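Local coordinates for protein Ulp1-like SUMO protease (Chaetomium thermophilum, PDB 6DG4) that probably cleaves SUMO from its conjugates and precursors as a cysteine protease of the Ulp1 (C48) family, through the C-terminal catalytic domain represented here, at residues Q196-D201 with Y223-L228; L54-W59 with Q227-R232; P87-F92 with I125-I130. One frame throughout, in Å; residues are numbered along the deposited sequence. Where two conformers were deposited one is given.

Interaction 1 (Q196-D201 with Y223-L228); sequences QTNGWD and YTEAQL
E225 reaches across to the backbone of the 196-201 loop, where two successive peptide N-H groups hold one of its carboxylate oxygens. T197 N lies 2.8 Å from E225 OE2. The bond from N198 N to the same oxygen is 3.0 Å long and nearly straight (175°). Both donors use the syn side of OE2 but approach from opposite faces of the carboxylate plane, which pins the group between them. The extended E225 chain, with CG trans to its own backbone N (chi1 -177°), provides the reach.

Flat groups add a second kind of contact. The N198 amide stacks on the E225 carboxylate, their planes 22° apart, while its ND2 donates to D201 OD2 at 3.1 Å within the amide plane. The face of the W200 ring receives N198 CB.

Water makes a third kind of link: one molecule donates to E225 OE1, and another joins D201 OD2 to the E225 carbonyl oxygen. L228 lays CD1 against the D201 side chain, 3.8 Å from both D201 CB and D201 CG.

The loop runs directly into C202 at the start of helix 202-215; in Ulp1-family proteases this glutamine-to-cysteine segment borders the active site. Q196 turns its OE1 to S155 OG.

Two acidic side chains come close, D201 OD2 lying 3.9 Å from E225 OE2. Peptide N-H donors on E225 and a salt bridge from D201 OD1 to R232 probably offset their repulsion. The loop's N-H groups and E225 satisfy each other, which would hold this part of the loop against the 223-228 segment.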
ATOM      1  N   GLN A 196      -4.976 -10.955 -11.392  1.00 11.30           N
ATOM      2  CA  GLN A 196      -6.069 -10.084 -11.774  1.00 11.20           C
ATOM      3  C   GLN A 196      -6.626 -10.484 -13.132  1.00 12.84           C
ATOM      4  O   GLN A 196      -5.878 -10.675 -14.096  1.00 15.03           O
ATOM      5  CB  GLN A 196      -5.561  -8.644 -11.855  1.00 12.37           C
ATOM      6  CG  GLN A 196      -6.551  -7.675 -12.458  1.00 13.83           C
ATOM      7  CD  GLN A 196      -5.967  -6.286 -12.610  1.00 16.08           C
ATOM      8  OE1 GLN A 196      -5.258  -5.803 -11.730  1.00 16.62           O
ATOM      9  NE2 GLN A 196      -6.226  -5.653 -13.745  1.00 18.46           N
ATOM     10  N   THR A 197      -7.949 -10.648 -13.180  0.55 11.78           N
ATOM     11  CA  THR A 197      -8.730 -10.700 -14.408  0.55 13.54           C
ATOM     12  C   THR A 197      -9.417  -9.373 -14.688  0.55 13.63           C
ATOM     13  O   THR A 197      -9.431  -8.911 -15.831  0.55 12.56           O
ATOM     14  CB  THR A 197      -9.814 -11.778 -14.287  0.55 14.70           C
ATOM     15  OG1 THR A 197      -9.206 -13.056 -14.078  0.55 17.78           O
ATOM     16  CG2 THR A 197     -10.682 -11.823 -15.541  0.55 14.79           C
ATOM     17  N   ASN A 198      -9.951  -8.750 -13.637  1.00 14.98           N
ATOM     18  CA  ASN A 198     -10.790  -7.561 -13.739  1.00 14.79           C
ATOM     19  C   ASN A 198      -9.953  -6.292 -13.615  1.00 14.51           C
ATOM     20  O   ASN A 198      -9.322  -6.071 -12.580  1.00 13.22           O
ATOM     21  CB  ASN A 198     -11.800  -7.557 -12.578  1.00 17.38           C
ATOM     22  CG  ASN A 198     -12.633  -8.830 -12.481  1.00 18.66           C
ATOM     23  OD1 ASN A 198     -13.056  -9.401 -13.485  1.00 20.77           O
ATOM     24  ND2 ASN A 198     -12.903  -9.257 -11.247  1.00 17.57           N
ATOM     25  N   GLY A 199      -9.995  -5.426 -14.632  1.00 17.00           N
ATOM     26  CA  GLY A 199      -9.239  -4.180 -14.570  1.00 16.77           C
ATOM     27  C   GLY A 199      -9.567  -3.330 -13.354  1.00 16.76           C
ATOM     28  O   GLY A 199      -8.676  -2.724 -12.749  1.00 17.05           O
ATOM     29  N   TRP A 200     -10.849  -3.292 -12.963  1.00 13.56           N
ATOM     30  CA  TRP A 200     -11.273  -2.414 -11.879  1.00 13.72           C
ATOM     31  C   TRP A 200     -10.692  -2.833 -10.538  1.00 11.86           C
ATOM     32  O   TRP A 200     -10.734  -2.046  -9.588  1.00 11.82           O
ATOM     33  CB  TRP A 200     -12.806  -2.381 -11.757  1.00 13.42           C
ATOM     34  CG  TRP A 200     -13.423  -3.751 -11.591  1.00 13.95           C
ATOM     35  CD1 TRP A 200     -13.265  -4.603 -10.532  1.00 13.56           C
ATOM     36  CD2 TRP A 200     -14.286  -4.428 -12.518  1.00 15.58           C
ATOM     37  NE1 TRP A 200     -13.973  -5.762 -10.743  1.00 14.54           N
ATOM     38  CE2 TRP A 200     -14.607  -5.681 -11.954  1.00 15.01           C
ATOM     39  CE3 TRP A 200     -14.829  -4.093 -13.763  1.00 19.35           C
ATOM     40  CZ2 TRP A 200     -15.430  -6.600 -12.595  1.00 17.93           C
ATOM     41  CZ3 TRP A 200     -15.655  -5.008 -14.393  1.00 19.88           C
ATOM     42  CH2 TRP A 200     -15.946  -6.245 -13.808  1.00 20.27           C
ATOM     43  N   ASP A 201     -10.169  -4.050 -10.430  1.00  9.24           N
ATOM     44  CA  ASP A 201      -9.705  -4.536  -9.141  1.00  9.25           C
ATOM     45  C   ASP A 201      -8.270  -4.129  -8.829  1.00  9.68           C
ATOM     46  O   ASP A 201      -7.817  -4.367  -7.710  1.00  9.11           O
ATOM     47  CB  ASP A 201      -9.861  -6.060  -9.050  1.00  9.09           C
ATOM     48  CG  ASP A 201     -11.247  -6.481  -8.588  1.00 11.81           C
ATOM     49  OD1 ASP A 201     -11.888  -5.727  -7.831  1.00 12.80           O
ATOM     50  OD2 ASP A 201     -11.690  -7.578  -8.975  1.00 12.96           O
ATOM     51  N   TYR A 223      -5.170 -14.768  -0.338  1.00  8.33           N
ATOM     52  CA  TYR A 223      -6.443 -14.230  -0.812  1.00  8.24           C
ATOM     53  C   TYR A 223      -6.647 -14.582  -2.280  1.00  9.55           C
ATOM     54  O   TYR A 223      -5.750 -15.106  -2.948  1.00  9.89           O
ATOM     55  CB  TYR A 223      -6.547 -12.717  -0.538  1.00  8.40           C
ATOM     56  CG  TYR A 223      -5.717 -11.816  -1.431  1.00  8.70           C
ATOM     57  CD1 TYR A 223      -4.369 -11.575  -1.170  1.00  8.54           C
ATOM     58  CD2 TYR A 223      -6.292 -11.184  -2.521  1.00  9.03           C
ATOM     59  CE1 TYR A 223      -3.619 -10.744  -1.987  1.00  9.49           C
ATOM     60  CE2 TYR A 223      -5.553 -10.356  -3.346  1.00  9.75           C
ATOM     61  CZ  TYR A 223      -4.223 -10.132  -3.079  1.00  9.13           C
ATOM     62  OH  TYR A 223      -3.519  -9.293  -3.921  1.00 11.20           O
ATOM     63  N   THR A 224      -7.866 -14.307  -2.762  1.00  9.68           N
ATOM     64  CA  THR A 224      -8.243 -14.528  -4.146  1.00  9.91           C
ATOM     65  C   THR A 224      -8.959 -13.300  -4.698  1.00  9.41           C
ATOM     66  O   THR A 224      -9.485 -12.467  -3.952  1.00  9.00           O
ATOM     67  CB  THR A 224      -9.210 -15.707  -4.293  1.00 12.09           C
ATOM     68  OG1 THR A 224     -10.485 -15.309  -3.774  1.00 14.25           O
ATOM     69  CG2 THR A 224      -8.714 -16.938  -3.546  1.00 13.52           C
ATOM     70  N   GLU A 225      -9.006 -13.223  -6.029  1.00  9.74           N
ATOM     71  CA  GLU A 225      -9.716 -12.132  -6.688  1.00  9.68           C
ATOM     72  C   GLU A 225     -11.195 -12.108  -6.307  1.00  9.59           C
ATOM     73  O   GLU A 225     -11.781 -11.031  -6.140  1.00 10.77           O
ATOM     74  CB  GLU A 225      -9.553 -12.247  -8.204  1.00 11.23           C
ATOM     75  CG  GLU A 225     -10.206 -11.102  -8.965  1.00 12.54           C
ATOM     76  CD  GLU A 225      -9.847 -11.084 -10.441  1.00 14.21           C
ATOM     77  OE1 GLU A 225     -10.006 -12.135 -11.101  1.00 15.96           O
ATOM     78  OE2 GLU A 225      -9.417 -10.015 -10.942  1.00 15.22           O
ATOM     79  N   ALA A 226     -11.822 -13.278  -6.171  1.00 10.40           N
ATOM     80  CA  ALA A 226     -13.248 -13.319  -5.860  1.00 10.91           C
ATOM     81  C   ALA A 226     -13.575 -12.746  -4.485  1.00  9.97           C
ATOM     82  O   ALA A 226     -14.742 -12.432  -4.224  1.00 11.21           O
ATOM     83  CB  ALA A 226     -13.768 -14.751  -5.970  1.00 13.97           C
ATOM     84  N   GLN A 227     -12.584 -12.604  -3.605  1.00  9.56           N
ATOM     85  CA  GLN A 227     -12.787 -11.999  -2.292  1.00  8.53           C
ATOM     86  C   GLN A 227     -12.723 -10.476  -2.314  1.00  8.42           C
ATOM     87  O   GLN A 227     -12.968  -9.843  -1.281  1.00  8.61           O
ATOM     88  CB  GLN A 227     -11.732 -12.520  -1.310  1.00  9.19           C
ATOM     89  CG  GLN A 227     -11.851 -13.989  -1.009  1.00 10.35           C
ATOM     90  CD  GLN A 227     -10.629 -14.540  -0.323  1.00  9.94           C
ATOM     91  OE1 GLN A 227      -9.604 -13.871  -0.227  1.00 10.80           O
ATOM     92  NE2 GLN A 227     -10.720 -15.769   0.137  1.00 13.54           N
ATOM     93  N   LEU A 228     -12.434  -9.873  -3.453  1.00  8.84           N
ATOM     94  CA  LEU A 228     -12.190  -8.438  -3.452  1.00  8.43           C
ATOM     95  C   LEU A 228     -13.436  -7.577  -3.272  1.00  8.47           C
ATOM     96  O   LEU A 228     -13.317  -6.491  -2.697  1.00  8.37           O
ATOM     97  CB  LEU A 228     -11.377  -8.026  -4.681  1.00  8.61           C
ATOM     98  CG  LEU A 228      -9.985  -8.662  -4.719  1.00  9.34           C
ATOM     99  CD1 LEU A 228      -9.201  -8.124  -5.889  1.00 10.31           C
ATOM    100  CD2 LEU A 228      -9.199  -8.467  -3.423  1.00 11.26           C
TER
HETATM  101  O   HOH W   1      -8.094 -14.101 -11.411  1.00 32.75           O
HETATM  102  O   HOH W   2     -13.354  -9.539  -7.876  1.00 15.36           O

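Interaction 2 (L54-W59 with Q227-R232); sequences LPATAW and QLPLQR
R232 sends CG back beside its own backbone N (chi1 -67°), runs extended from CG to NE, and then turns its guanidinium about a quarter turn (chi4 -90°), so that NH1 and NH2 end at the carbonyl of A58. Both nitrogens donate to that one oxygen: NH1 of R232 is 2.8 Å from A58 O, and NH2 is 3.1 Å from it. The grip is end-on, through NH1 and NH2, with the acceptor near the guanidinium plane, although neither bond is straight.

A different geometry governs the rest of the turn. Residues P55 to A58 form a type I beta turn closed by A58 N to P55 O at 3.0 Å. P55 O and A56 O stand over one face of the guanidinium, and their poor angles rule out hydrogen bonds to it despite the 3.0 Å between P55 O and R232 NH1. A56 O is instead tied to R232 NE through a water, which lies 2.8 Å from each of these atoms.

One apolar pair lies beside the arginine, A56 CB packing on P229 CG at 3.9 Å. Separately, L54 CD2 makes van der Waals contact with R232 O at the same distance. Water also joins L54 O to P229 O, but it is modelled at two sites too close together to be filled at once, so its exact place is doubtful.

R232 has further partners that fix its position: NH1 also donates to L53 O, and NH2 makes a salt bridge with D201. The result is a buried arginine near the start of helix 228-241, clamping a type I turn of the loop before helix 62-80. In this Ulp1-type catalytic domain the turn lies beside the loop that leads to C202, with W200 touching T57.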
ATOM      1  N   LEU A  54     -16.728   1.209  -2.949  1.00  9.03           N
ATOM      2  CA  LEU A  54     -17.598   0.108  -2.559  1.00  9.38           C
ATOM      3  C   LEU A  54     -18.172  -0.730  -3.697  1.00  9.17           C
ATOM      4  O   LEU A  54     -18.278  -1.952  -3.540  1.00 11.77           O
ATOM      5  CB  LEU A  54     -18.733   0.613  -1.662  1.00  9.82           C
ATOM      6  CG  LEU A  54     -18.271   0.998  -0.260  1.00 10.07           C
ATOM      7  CD1 LEU A  54     -19.391   1.725   0.472  1.00 10.24           C
ATOM      8  CD2 LEU A  54     -17.807  -0.229   0.516  1.00 10.63           C
ATOM      9  N   PRO A  55     -18.585  -0.160  -4.828  1.00 10.13           N
ATOM     10  CA  PRO A  55     -19.093  -1.017  -5.906  1.00  9.35           C
ATOM     11  C   PRO A  55     -18.029  -2.015  -6.336  1.00 10.35           C
ATOM     12  O   PRO A  55     -16.852  -1.675  -6.469  1.00 11.31           O
ATOM     13  CB  PRO A  55     -19.438  -0.033  -7.028  1.00 10.89           C
ATOM     14  CG  PRO A  55     -19.636   1.277  -6.335  1.00 10.66           C
ATOM     15  CD  PRO A  55     -18.650   1.267  -5.190  1.00 10.61           C
ATOM     16  N   ALA A  56     -18.457  -3.259  -6.552  1.00 10.45           N
ATOM     17  CA  ALA A  56     -17.522  -4.327  -6.874  1.00 11.27           C
ATOM     18  C   ALA A  56     -16.783  -4.081  -8.182  1.00  9.68           C
ATOM     19  O   ALA A  56     -15.732  -4.693  -8.405  1.00 11.74           O
ATOM     20  CB  ALA A  56     -18.269  -5.658  -6.945  1.00 11.51           C
ATOM     21  N   THR A  57     -17.296  -3.200  -9.045  1.00 10.47           N
ATOM     22  CA  THR A  57     -16.638  -2.896 -10.311  1.00 11.08           C
ATOM     23  C   THR A  57     -16.086  -1.476 -10.373  1.00 11.70           C
ATOM     24  O   THR A  57     -15.711  -1.019 -11.457  1.00 13.04           O
ATOM     25  CB  THR A  57     -17.561  -3.154 -11.511  1.00 12.58           C
ATOM     26  OG1 THR A  57     -18.676  -2.251 -11.495  1.00 13.16           O
ATOM     27  CG2 THR A  57     -18.060  -4.595 -11.510  1.00 14.55           C
ATOM     28  N   ALA A  58     -16.009  -0.775  -9.245  1.00 11.12           N
ATOM     29  CA  ALA A  58     -15.523   0.596  -9.247  1.00 11.38           C
ATOM     30  C   ALA A  58     -14.002   0.639  -9.267  1.00  9.97           C
ATOM     31  O   ALA A  58     -13.328  -0.156  -8.607  1.00 11.31           O
ATOM     32  CB  ALA A  58     -16.029   1.340  -8.009  1.00 12.07           C
ATOM     33  N   TRP A  59     -13.463   1.589 -10.012  1.00 11.14           N
ATOM     34  CA  TRP A  59     -12.036   1.864  -9.950  1.00  9.29           C
ATOM     35  C   TRP A  59     -11.772   2.788  -8.763  1.00  9.41           C
ATOM     36  O   TRP A  59     -12.408   3.837  -8.625  1.00 13.07           O
ATOM     37  CB  TRP A  59     -11.574   2.494 -11.260  1.00 12.16           C
ATOM     38  CG  TRP A  59     -11.637   1.562 -12.445  1.00 15.25           C
ATOM     39  CD1 TRP A  59     -12.765   1.060 -13.037  1.00 18.24           C
ATOM     40  CD2 TRP A  59     -10.527   1.034 -13.191  1.00 17.40           C
ATOM     41  NE1 TRP A  59     -12.425   0.258 -14.102  1.00 20.00           N
ATOM     42  CE2 TRP A  59     -11.060   0.225 -14.218  1.00 18.41           C
ATOM     43  CE3 TRP A  59      -9.138   1.174 -13.096  1.00 18.44           C
ATOM     44  CZ2 TRP A  59     -10.253  -0.442 -15.139  1.00 20.01           C
ATOM     45  CZ3 TRP A  59      -8.338   0.504 -14.010  1.00 19.46           C
ATOM     46  CH2 TRP A  59      -8.899  -0.292 -15.018  1.00 20.58           C
ATOM     47  N   GLN A 227     -12.584 -12.604  -3.605  1.00  9.56           N
ATOM     48  CA  GLN A 227     -12.787 -11.999  -2.292  1.00  8.53           C
ATOM     49  C   GLN A 227     -12.723 -10.476  -2.314  1.00  8.42           C
ATOM     50  O   GLN A 227     -12.968  -9.843  -1.281  1.00  8.61           O
ATOM     51  CB  GLN A 227     -11.732 -12.520  -1.310  1.00  9.19           C
ATOM     52  CG  GLN A 227     -11.851 -13.989  -1.009  1.00 10.35           C
ATOM     53  CD  GLN A 227     -10.629 -14.540  -0.323  1.00  9.94           C
ATOM     54  OE1 GLN A 227      -9.604 -13.871  -0.227  1.00 10.80           O
ATOM     55  NE2 GLN A 227     -10.720 -15.769   0.137  1.00 13.54           N
ATOM     56  N   LEU A 228     -12.434  -9.873  -3.453  1.00  8.84           N
ATOM     57  CA  LEU A 228     -12.190  -8.438  -3.452  1.00  8.43           C
ATOM     58  C   LEU A 228     -13.436  -7.577  -3.272  1.00  8.47           C
ATOM     59  O   LEU A 228     -13.317  -6.491  -2.697  1.00  8.37           O
ATOM     60  CB  LEU A 228     -11.377  -8.026  -4.681  1.00  8.61           C
ATOM     61  CG  LEU A 228      -9.985  -8.662  -4.719  1.00  9.34           C
ATOM     62  CD1 LEU A 228      -9.201  -8.124  -5.889  1.00 10.31           C
ATOM     63  CD2 LEU A 228      -9.199  -8.467  -3.423  1.00 11.26           C
ATOM     64  N   PRO A 229     -14.637  -7.992  -3.692  1.00  8.28           N
ATOM     65  CA  PRO A 229     -15.816  -7.186  -3.317  1.00  9.36           C
ATOM     66  C   PRO A 229     -15.950  -7.021  -1.813  1.00  8.22           C
ATOM     67  O   PRO A 229     -16.241  -5.923  -1.320  1.00  9.22           O
ATOM     68  CB  PRO A 229     -16.980  -7.960  -3.943  1.00 10.05           C
ATOM     69  CG  PRO A 229     -16.363  -8.592  -5.162  1.00 10.22           C
ATOM     70  CD  PRO A 229     -14.983  -9.016  -4.700  1.00  9.35           C
ATOM     71  N   LEU A 230     -15.701  -8.089  -1.063  1.00  8.58           N
ATOM     72  CA  LEU A 230     -15.704  -7.981   0.390  1.00  9.17           C
ATOM     73  C   LEU A 230     -14.545  -7.123   0.884  1.00  8.57           C
ATOM     74  O   LEU A 230     -14.709  -6.328   1.816  1.00  8.88           O
ATOM     75  CB  LEU A 230     -15.643  -9.382   0.983  1.00 10.06           C
ATOM     76  CG  LEU A 230     -15.382  -9.489   2.475  1.00 11.34           C
ATOM     77  CD1 LEU A 230     -16.444  -8.744   3.267  1.00 11.58           C
ATOM     78  CD2 LEU A 230     -15.333 -10.973   2.837  1.00 12.07           C
ATOM     79  N   GLN A 231     -13.368  -7.265   0.280  1.00  7.75           N
ATOM     80  CA  GLN A 231     -12.230  -6.456   0.703  1.00  7.61           C
ATOM     81  C   GLN A 231     -12.508  -4.968   0.538  1.00  7.95           C
ATOM     82  O   GLN A 231     -12.027  -4.161   1.340  1.00  8.24           O
ATOM     83  CB  GLN A 231     -10.995  -6.868  -0.090  1.00  8.24           C
ATOM     84  CG  GLN A 231      -9.708  -6.147   0.285  1.00  8.22           C
ATOM     85  CD  GLN A 231      -9.145  -6.517   1.637  1.00  8.72           C
ATOM     86  OE1 GLN A 231      -9.871  -6.834   2.581  1.00  9.99           O
ATOM     87  NE2 GLN A 231      -7.823  -6.454   1.740  1.00 11.79           N
ATOM     88  N   ARG A 232     -13.284  -4.577  -0.478  1.00  7.85           N
ATOM     89  CA  ARG A 232     -13.667  -3.174  -0.603  1.00  7.75           C
ATOM     90  C   ARG A 232     -14.434  -2.704   0.626  1.00  8.09           C
ATOM     91  O   ARG A 232     -14.221  -1.588   1.110  1.00  8.50           O
ATOM     92  CB  ARG A 232     -14.504  -2.960  -1.863  1.00  8.60           C
ATOM     93  CG  ARG A 232     -13.734  -3.174  -3.146  1.00  8.86           C
ATOM     94  CD  ARG A 232     -14.690  -3.376  -4.310  1.00  8.02           C
ATOM     95  NE  ARG A 232     -13.964  -3.609  -5.553  1.00  8.88           N
ATOM     96  CZ  ARG A 232     -13.578  -2.649  -6.387  1.00  8.17           C
ATOM     97  NH1 ARG A 232     -13.845  -1.380  -6.114  1.00  9.26           N
ATOM     98  NH2 ARG A 232     -12.899  -2.959  -7.483  1.00  9.77           N
TER
HETATM   99  O   HOH W   3     -17.977  -4.673  -3.157  1.00 21.90           O
HETATM  100  O   HOH W   4     -18.154  -3.785  -1.612  1.00 28.27           O
HETATM  101  O   HOH W   5     -14.207  -6.244  -6.595  1.00 11.27           O

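Interaction 3 (P87-F92 with I125-I130); sequences PKCTAF and IDTILI
K88 O is gripped by two successive backbone donors, D126 N at 2.8 Å and T127 N at 3.1 Å, the latter lying in the carbonyl plane. This pair of hydrogen bonds opens a parallel pairing of strand 89-91, at the edge of the mixed sheet, with strand 127-134. The segment axes approach to 4.7 Å and diverge by only 16°. Helices 96-103 and 109-114 lie in the connection between the strands, giving a beta-alpha-beta crossover.

Backbone bonds then alternate in the parallel manner. T90 donates its N-H to T127 O at 2.9 Å and accepts L129 N through its own O at 2.8 Å, after which F92 N reaches L129 O. CA-H...O contacts from C89, I128 and A91 fill in between these bonds.

Side chains divide between the two faces. C89, A91, T127 and L129 share one, where C89 SG meets L129 CD1 and where C89 and A91 also touch helix 62-80. T90 and I128 project on the other, lying side by side and pointing the same way. The T90 hydroxyl is placed trans to its backbone N (chi1 -171°); this hydroxyl is hydrogen-bonded to A115 O, while CG2 is left to face I128 CG1.

At the start of the pair the K88 chain bends at chi2, so that CD passes over the D126 carboxylate. NZ forms a salt bridge with D124 and is linked to D126 OD1 by a water, the two charged atoms being too far apart for a salt bridge.

At the other end F92 CD1 is 3.8 Å from I130 CG1, and the edge of the F92 ring is turned to I128, whose CG2 lies near the ring plane, 3.5 Å from F92 CE1.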
ATOM      1  N   PRO A  87      10.993   5.571  10.429  1.00 13.85           N
ATOM      2  CA  PRO A  87       9.963   4.545  10.279  1.00 12.37           C
ATOM      3  C   PRO A  87      10.544   3.182   9.954  1.00 11.56           C
ATOM      4  O   PRO A  87      11.600   3.056   9.330  1.00 13.02           O
ATOM      5  CB  PRO A  87       9.131   5.054   9.095  1.00 12.18           C
ATOM      6  CG  PRO A  87      10.081   5.884   8.317  1.00 12.75           C
ATOM      7  CD  PRO A  87      10.909   6.580   9.359  1.00 13.98           C
ATOM      8  N   LYS A  88       9.800   2.152  10.353  1.00 11.49           N
ATOM      9  CA  LYS A  88      10.060   0.805   9.863  1.00 11.28           C
ATOM     10  C   LYS A  88       9.281   0.491   8.594  1.00 10.85           C
ATOM     11  O   LYS A  88       9.729  -0.333   7.788  1.00 10.50           O
ATOM     12  CB  LYS A  88       9.753  -0.224  10.949  1.00 12.54           C
ATOM     13  CG  LYS A  88      10.828  -0.275  12.035  1.00 15.87           C
ATOM     14  CD  LYS A  88      12.158  -0.784  11.481  1.00 17.68           C
ATOM     15  CE  LYS A  88      13.237  -0.859  12.535  1.00 20.93           C
ATOM     16  NZ  LYS A  88      14.503  -1.396  11.952  1.00 22.72           N
ATOM     17  N   CYS A  89       8.139   1.141   8.386  1.00  9.91           N
ATOM     18  CA  CYS A  89       7.383   1.031   7.147  1.00  9.47           C
ATOM     19  C   CYS A  89       6.984   2.436   6.737  1.00  9.17           C
ATOM     20  O   CYS A  89       6.480   3.203   7.564  1.00 10.41           O
ATOM     21  CB  CYS A  89       6.133   0.173   7.330  1.00 10.47           C
ATOM     22  SG  CYS A  89       5.211  -0.159   5.798  1.00 11.25           S
ATOM     23  N   THR A  90       7.231   2.790   5.485  1.00  9.22           N
ATOM     24  CA  THR A  90       6.841   4.109   5.020  1.00  9.85           C
ATOM     25  C   THR A  90       6.201   3.999   3.646  1.00  9.91           C
ATOM     26  O   THR A  90       6.399   3.031   2.912  1.00 11.50           O
ATOM     27  CB  THR A  90       8.013   5.097   5.053  1.00 10.92           C
ATOM     28  OG1 THR A  90       7.507   6.409   4.783  1.00 13.11           O
ATOM     29  CG2 THR A  90       9.070   4.734   4.033  1.00 12.69           C
ATOM     30  N   ALA A  91       5.402   5.007   3.320  1.00 11.42           N
ATOM     31  CA  ALA A  91       4.601   4.985   2.113  1.00 11.70           C
ATOM     32  C   ALA A  91       4.688   6.335   1.428  1.00 11.21           C
ATOM     33  O   ALA A  91       4.888   7.370   2.071  1.00 12.59           O
ATOM     34  CB  ALA A  91       3.133   4.696   2.425  1.00 14.34           C
ATOM     35  N   PHE A  92       4.499   6.308   0.119  1.00  9.97           N
ATOM     36  CA  PHE A  92       4.491   7.502  -0.702  1.00  9.95           C
ATOM     37  C   PHE A  92       3.091   7.784  -1.223  1.00 10.16           C
ATOM     38  O   PHE A  92       2.226   6.903  -1.289  1.00 10.69           O
ATOM     39  CB  PHE A  92       5.471   7.348  -1.862  1.00 11.63           C
ATOM     40  CG  PHE A  92       6.900   7.477  -1.450  1.00 12.86           C
ATOM     41  CD1 PHE A  92       7.589   6.394  -0.950  1.00 16.67           C
ATOM     42  CD2 PHE A  92       7.548   8.695  -1.530  1.00 13.23           C
ATOM     43  CE1 PHE A  92       8.907   6.515  -0.559  1.00 16.96           C
ATOM     44  CE2 PHE A  92       8.865   8.817  -1.143  1.00 14.54           C
ATOM     45  CZ  PHE A  92       9.540   7.722  -0.655  1.00 15.82           C
ATOM     46  N   ILE A 125      14.970   1.052   7.507  1.00 10.92           N
ATOM     47  CA  ILE A 125      13.585   0.849   7.100  1.00 10.60           C
ATOM     48  C   ILE A 125      13.415  -0.603   6.674  1.00  9.95           C
ATOM     49  O   ILE A 125      14.269  -1.153   5.970  1.00 12.38           O
ATOM     50  CB  ILE A 125      13.243   1.800   5.940  1.00 10.41           C
ATOM     51  CG1 ILE A 125      13.473   3.261   6.341  1.00 11.75           C
ATOM     52  CG2 ILE A 125      11.810   1.590   5.476  1.00 10.91           C
ATOM     53  CD1 ILE A 125      13.388   4.235   5.165  1.00 12.40           C
ATOM     54  N   ASP A 126      12.299  -1.226   7.072  1.00 10.04           N
ATOM     55  CA  ASP A 126      11.978  -2.566   6.594  1.00 10.18           C
ATOM     56  C   ASP A 126      11.238  -2.564   5.256  1.00  9.73           C
ATOM     57  O   ASP A 126      11.514  -3.408   4.397  1.00 10.31           O
ATOM     58  CB  ASP A 126      11.089  -3.309   7.594  1.00 10.82           C
ATOM     59  CG  ASP A 126      11.814  -3.697   8.867  1.00 14.17           C
ATOM     60  OD1 ASP A 126      13.060  -3.767   8.886  1.00 15.72           O
ATOM     61  OD2 ASP A 126      11.112  -3.947   9.864  1.00 17.20           O
ATOM     62  N   THR A 127      10.286  -1.648   5.068  1.00  9.84           N
ATOM     63  CA  THR A 127       9.390  -1.693   3.921  1.00  9.04           C
ATOM     64  C   THR A 127       9.089  -0.286   3.443  1.00  9.34           C
ATOM     65  O   THR A 127       8.651   0.555   4.232  1.00 10.23           O
ATOM     66  CB  THR A 127       8.075  -2.365   4.318  1.00 10.58           C
ATOM     67  OG1 THR A 127       8.364  -3.624   4.929  1.00 11.84           O
ATOM     68  CG2 THR A 127       7.194  -2.579   3.110  1.00 12.40           C
ATOM     69  N   ILE A 128       9.298  -0.050   2.149  1.00  9.05           N
ATOM     70  CA  ILE A 128       8.914   1.188   1.481  1.00  9.07           C
ATOM     71  C   ILE A 128       7.844   0.834   0.455  1.00  8.85           C
ATOM     72  O   ILE A 128       8.096   0.042  -0.463  1.00 10.28           O
ATOM     73  CB  ILE A 128      10.117   1.866   0.806  1.00  9.89           C
ATOM     74  CG1 ILE A 128      11.198   2.191   1.843  1.00 10.56           C
ATOM     75  CG2 ILE A 128       9.668   3.120   0.062  1.00 10.58           C
ATOM     76  CD1 ILE A 128      12.491   2.715   1.232  1.00 11.51           C
ATOM     77  N   LEU A 129       6.658   1.419   0.608  1.00  9.06           N
ATOM     78  CA  LEU A 129       5.512   1.143  -0.252  1.00  9.80           C
ATOM     79  C   LEU A 129       5.322   2.299  -1.229  1.00  9.02           C
ATOM     80  O   LEU A 129       5.101   3.440  -0.809  1.00  9.76           O
ATOM     81  CB  LEU A 129       4.258   0.975   0.608  1.00  9.72           C
ATOM     82  CG  LEU A 129       4.293  -0.146   1.657  1.00  9.48           C
ATOM     83  CD1 LEU A 129       3.080  -0.034   2.578  1.00 11.23           C
ATOM     84  CD2 LEU A 129       4.335  -1.523   0.999  1.00 11.37           C
ATOM     85  N   ILE A 130       5.405   2.007  -2.520  1.00  9.99           N
ATOM     86  CA  ILE A 130       5.300   3.011  -3.571  1.00  9.69           C
ATOM     87  C   ILE A 130       4.148   2.625  -4.488  1.00  9.64           C
ATOM     88  O   ILE A 130       4.272   1.722  -5.317  1.00  9.58           O
ATOM     89  CB  ILE A 130       6.618   3.140  -4.362  1.00 11.42           C
ATOM     90  CG1 ILE A 130       7.757   3.574  -3.438  1.00 14.57           C
ATOM     91  CG2 ILE A 130       6.453   4.123  -5.517  1.00 12.95           C
ATOM     92  CD1 ILE A 130       9.137   3.428  -4.061  1.00 14.84           C
TER
HETATM   93  O   HOH W   6      14.285  -3.948  11.265  1.00 28.41           O

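Interactions 1 and 2 adjoin, their centres about 8 Å apart, and both end on the start of helix 228-241. D201 and R232 join them by a salt bridge. Both are partly buried and rely on charged side chains meeting backbone polar groups, with water filling in: a carboxylate held by peptide N-H groups in one, a guanidinium held by a carbonyl oxygen in the other. Interaction 3 stands across the chain's centre, about 25 and 26 Å from them by centres. There the 87-92 and 125-130 segments pair at the edge of the sheet, yet buried in the chain, through backbone bonds and apolar side chains, with charge confined to one end. It buries 546 Å², against 228 and 278 Å².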